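Local structure of exopolygalacturonase (Yersinia enterocolitica, 2UVF) at residues Ala215-Ser220 against Ala242-Ala247. The protein probably hydrolyses pectin-derived polygalacturonate from the chain end, as a family 28 glycoside hydrolase that binds digalacturonic acid. Residues are numbered along the deposited sequence; the frame is centred on the assembly and turned at random.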
ATOM      1  N   ALA A 215     -13.017 -18.807  -4.903  1.00 34.90           N
ATOM      2  CA  ALA A 215     -11.734 -19.427  -4.517  1.00 34.40           C
ATOM      3  C   ALA A 215     -11.132 -18.897  -3.216  1.00 34.28           C
ATOM      4  O   ALA A 215     -11.010 -17.694  -3.033  1.00 34.97           O
ATOM      5  CB  ALA A 215     -10.706 -19.279  -5.635  1.00 34.09           C
ATOM      6  N   ILE A 216     -10.741 -19.798  -2.317  1.00 33.82           N
ATOM      7  CA  ILE A 216      -9.958 -19.419  -1.128  1.00 33.09           C
ATOM      8  C   ILE A 216      -8.673 -20.231  -1.067  1.00 33.21           C
ATOM      9  O   ILE A 216      -8.696 -21.454  -0.896  1.00 32.26           O
ATOM     10  CB  ILE A 216     -10.733 -19.567   0.204  1.00 32.87           C
ATOM     11  CG1 ILE A 216     -12.026 -18.744   0.183  1.00 32.95           C
ATOM     12  CG2 ILE A 216      -9.861 -19.145   1.395  1.00 31.33           C
ATOM     13  CD1 ILE A 216     -12.952 -19.023   1.363  1.00 33.02           C
ATOM     14  N   LEU A 217      -7.554 -19.533  -1.241  1.00 33.44           N
ATOM     15  CA  LEU A 217      -6.252 -20.097  -0.941  1.00 33.24           C
ATOM     16  C   LEU A 217      -5.969 -19.900   0.535  1.00 33.32           C
ATOM     17  O   LEU A 217      -5.664 -18.783   0.997  1.00 33.14           O
ATOM     18  CB  LEU A 217      -5.154 -19.495  -1.830  1.00 33.39           C
ATOM     19  CG  LEU A 217      -3.746 -20.098  -1.683  1.00 34.18           C
ATOM     20  CD1 LEU A 217      -3.680 -21.551  -2.170  1.00 33.88           C
ATOM     21  CD2 LEU A 217      -2.710 -19.235  -2.388  1.00 32.92           C
ATOM     22  N   LEU A 218      -6.083 -21.008   1.269  1.00 33.37           N
ATOM     23  CA  LEU A 218      -5.904 -21.044   2.713  1.00 33.91           C
ATOM     24  C   LEU A 218      -4.485 -21.504   3.109  1.00 34.67           C
ATOM     25  O   LEU A 218      -4.025 -22.567   2.701  1.00 34.75           O
ATOM     26  CB  LEU A 218      -6.981 -21.937   3.374  1.00 33.51           C
ATOM     27  CG  LEU A 218      -7.075 -21.999   4.913  1.00 33.72           C
ATOM     28  CD1 LEU A 218      -7.159 -20.620   5.570  1.00 34.04           C
ATOM     29  CD2 LEU A 218      -8.252 -22.862   5.371  1.00 33.60           C
ATOM     30  N   GLY A 219      -3.805 -20.699   3.917  1.00 35.03           N
ATOM     31  CA  GLY A 219      -2.511 -21.081   4.440  1.00 36.26           C
ATOM     32  C   GLY A 219      -2.600 -22.333   5.283  1.00 36.79           C
ATOM     33  O   GLY A 219      -3.594 -22.549   5.985  1.00 36.97           O
ATOM     34  N   SER A 220      -1.576 -23.181   5.180  1.00 37.74           N
ATOM     35  CA  SER A 220      -1.408 -24.302   6.102  1.00 38.40           C
ATOM     36  C   SER A 220      -1.016 -23.706   7.445  1.00 38.52           C
ATOM     37  O   SER A 220      -0.430 -22.629   7.505  1.00 39.07           O
ATOM     38  CB  SER A 220      -0.328 -25.258   5.596  1.00 38.76           C
ATOM     39  OG  SER A 220       0.127 -26.118   6.627  1.00 40.11           O
ATOM     40  N   ALA A 242       9.431 -18.778   4.066  1.00 31.47           N
ATOM     41  CA  ALA A 242       8.662 -18.433   2.901  1.00 31.75           C
ATOM     42  C   ALA A 242       7.261 -17.931   3.307  1.00 31.65           C
ATOM     43  O   ALA A 242       6.685 -18.375   4.306  1.00 30.30           O
ATOM     44  CB  ALA A 242       8.539 -19.640   1.978  1.00 32.02           C
ATOM     45  N   SER A 243       6.745 -16.985   2.519  1.00 31.67           N
ATOM     46  CA  SER A 243       5.349 -16.567   2.590  1.00 31.11           C
ATOM     47  C   SER A 243       4.469 -17.631   1.953  1.00 31.49           C
ATOM     48  O   SER A 243       4.972 -18.620   1.412  1.00 31.11           O
ATOM     49  CB  SER A 243       5.170 -15.235   1.852  1.00 30.64           C
ATOM     50  OG  SER A 243       6.010 -14.224   2.401  1.00 30.48           O
ATOM     51  N   LEU A 244       3.155 -17.416   1.994  1.00 31.89           N
ATOM     52  CA  LEU A 244       2.216 -18.284   1.315  1.00 32.57           C
ATOM     53  C   LEU A 244       2.469 -18.272  -0.198  1.00 33.03           C
ATOM     54  O   LEU A 244       2.444 -19.316  -0.850  1.00 33.29           O
ATOM     55  CB  LEU A 244       0.776 -17.862   1.640  1.00 32.61           C
ATOM     56  CG  LEU A 244      -0.383 -18.770   1.222  1.00 33.70           C
ATOM     57  CD1 LEU A 244      -0.231 -20.174   1.846  1.00 34.01           C
ATOM     58  CD2 LEU A 244      -1.741 -18.148   1.578  1.00 32.06           C
ATOM     59  N   ILE A 245       2.708 -17.084  -0.748  1.00 33.13           N
ATOM     60  CA  ILE A 245       3.026 -16.944  -2.166  1.00 34.09           C
ATOM     61  C   ILE A 245       4.336 -16.210  -2.292  1.00 34.02           C
ATOM     62  O   ILE A 245       4.549 -15.171  -1.657  1.00 34.40           O
ATOM     63  CB  ILE A 245       1.911 -16.218  -2.975  1.00 34.23           C
ATOM     64  CG1 ILE A 245       0.602 -17.005  -2.913  1.00 33.75           C
ATOM     65  CG2 ILE A 245       2.346 -15.983  -4.436  1.00 35.25           C
ATOM     66  CD1 ILE A 245      -0.622 -16.150  -2.950  1.00 35.55           C
ATOM     67  N   ASN A 246       5.224 -16.774  -3.101  1.00 33.92           N
ATOM     68  CA  ASN A 246       6.574 -16.248  -3.237  1.00 33.94           C
ATOM     69  C   ASN A 246       6.983 -16.048  -4.680  1.00 33.92           C
ATOM     70  O   ASN A 246       6.570 -16.789  -5.550  1.00 33.44           O
ATOM     71  CB  ASN A 246       7.578 -17.216  -2.613  1.00 33.82           C
ATOM     72  CG  ASN A 246       7.280 -17.526  -1.190  1.00 32.50           C
ATOM     73  OD1 ASN A 246       7.689 -16.797  -0.303  1.00 33.74           O
ATOM     74  ND2 ASN A 246       6.589 -18.632  -0.953  1.00 29.32           N
ATOM     75  N   ALA A 247       7.814 -15.042  -4.914  1.00 34.99           N
ATOM     76  CA  ALA A 247       8.676 -15.017  -6.091  1.00 36.33           C
ATOM     77  C   ALA A 247      10.076 -14.667  -5.588  1.00 37.14           C
ATOM     78  O   ALA A 247      10.482 -13.506  -5.603  1.00 37.35           O
ATOM     79  CB  ALA A 247       8.172 -14.018  -7.128  1.00 36.01           C
TER
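L217 meets L244 and I245 inside the right-handed parallel beta-helix of this family 28 enzyme, a worked example of a solenoid core closed by aliphatic side chains reaching inward from different faces of the coil. No hydrogen bond joins 215-220 to 242-247; the contact is buried and made by van der Waals packing, side chain on side chain and side chain on backbone. L217 points toward the other segment, and its CD2 lies 3.8 Å from CD1 of I245, the two side chains meeting at a slant. The same methyl approaches CD2 of L244 at 4.2 Å. I245 reaches across because its CG1 is anti to the carbonyl carbon (chi1 -61°), which carries CD1 toward the strand 215-219. Toward the C-terminal end of that strand, L244 packs on backbone: its CD1 rests 3.6 Å from CA of G219, where no side chain intervenes, while CD2 sits 4.0 Å from O of L217. I269, on the neighbouring strand 268-270, touches both L244 and I245 and continues the core. Within 242-247 the side-chain amide of N246 bonds the backbone of S243 twice. ND2, which also bonds O of L201, donates to O of S243 from above the carbonyl plane, whereas OD1 receives N of S243 on a lone pair, at 3.0 Å.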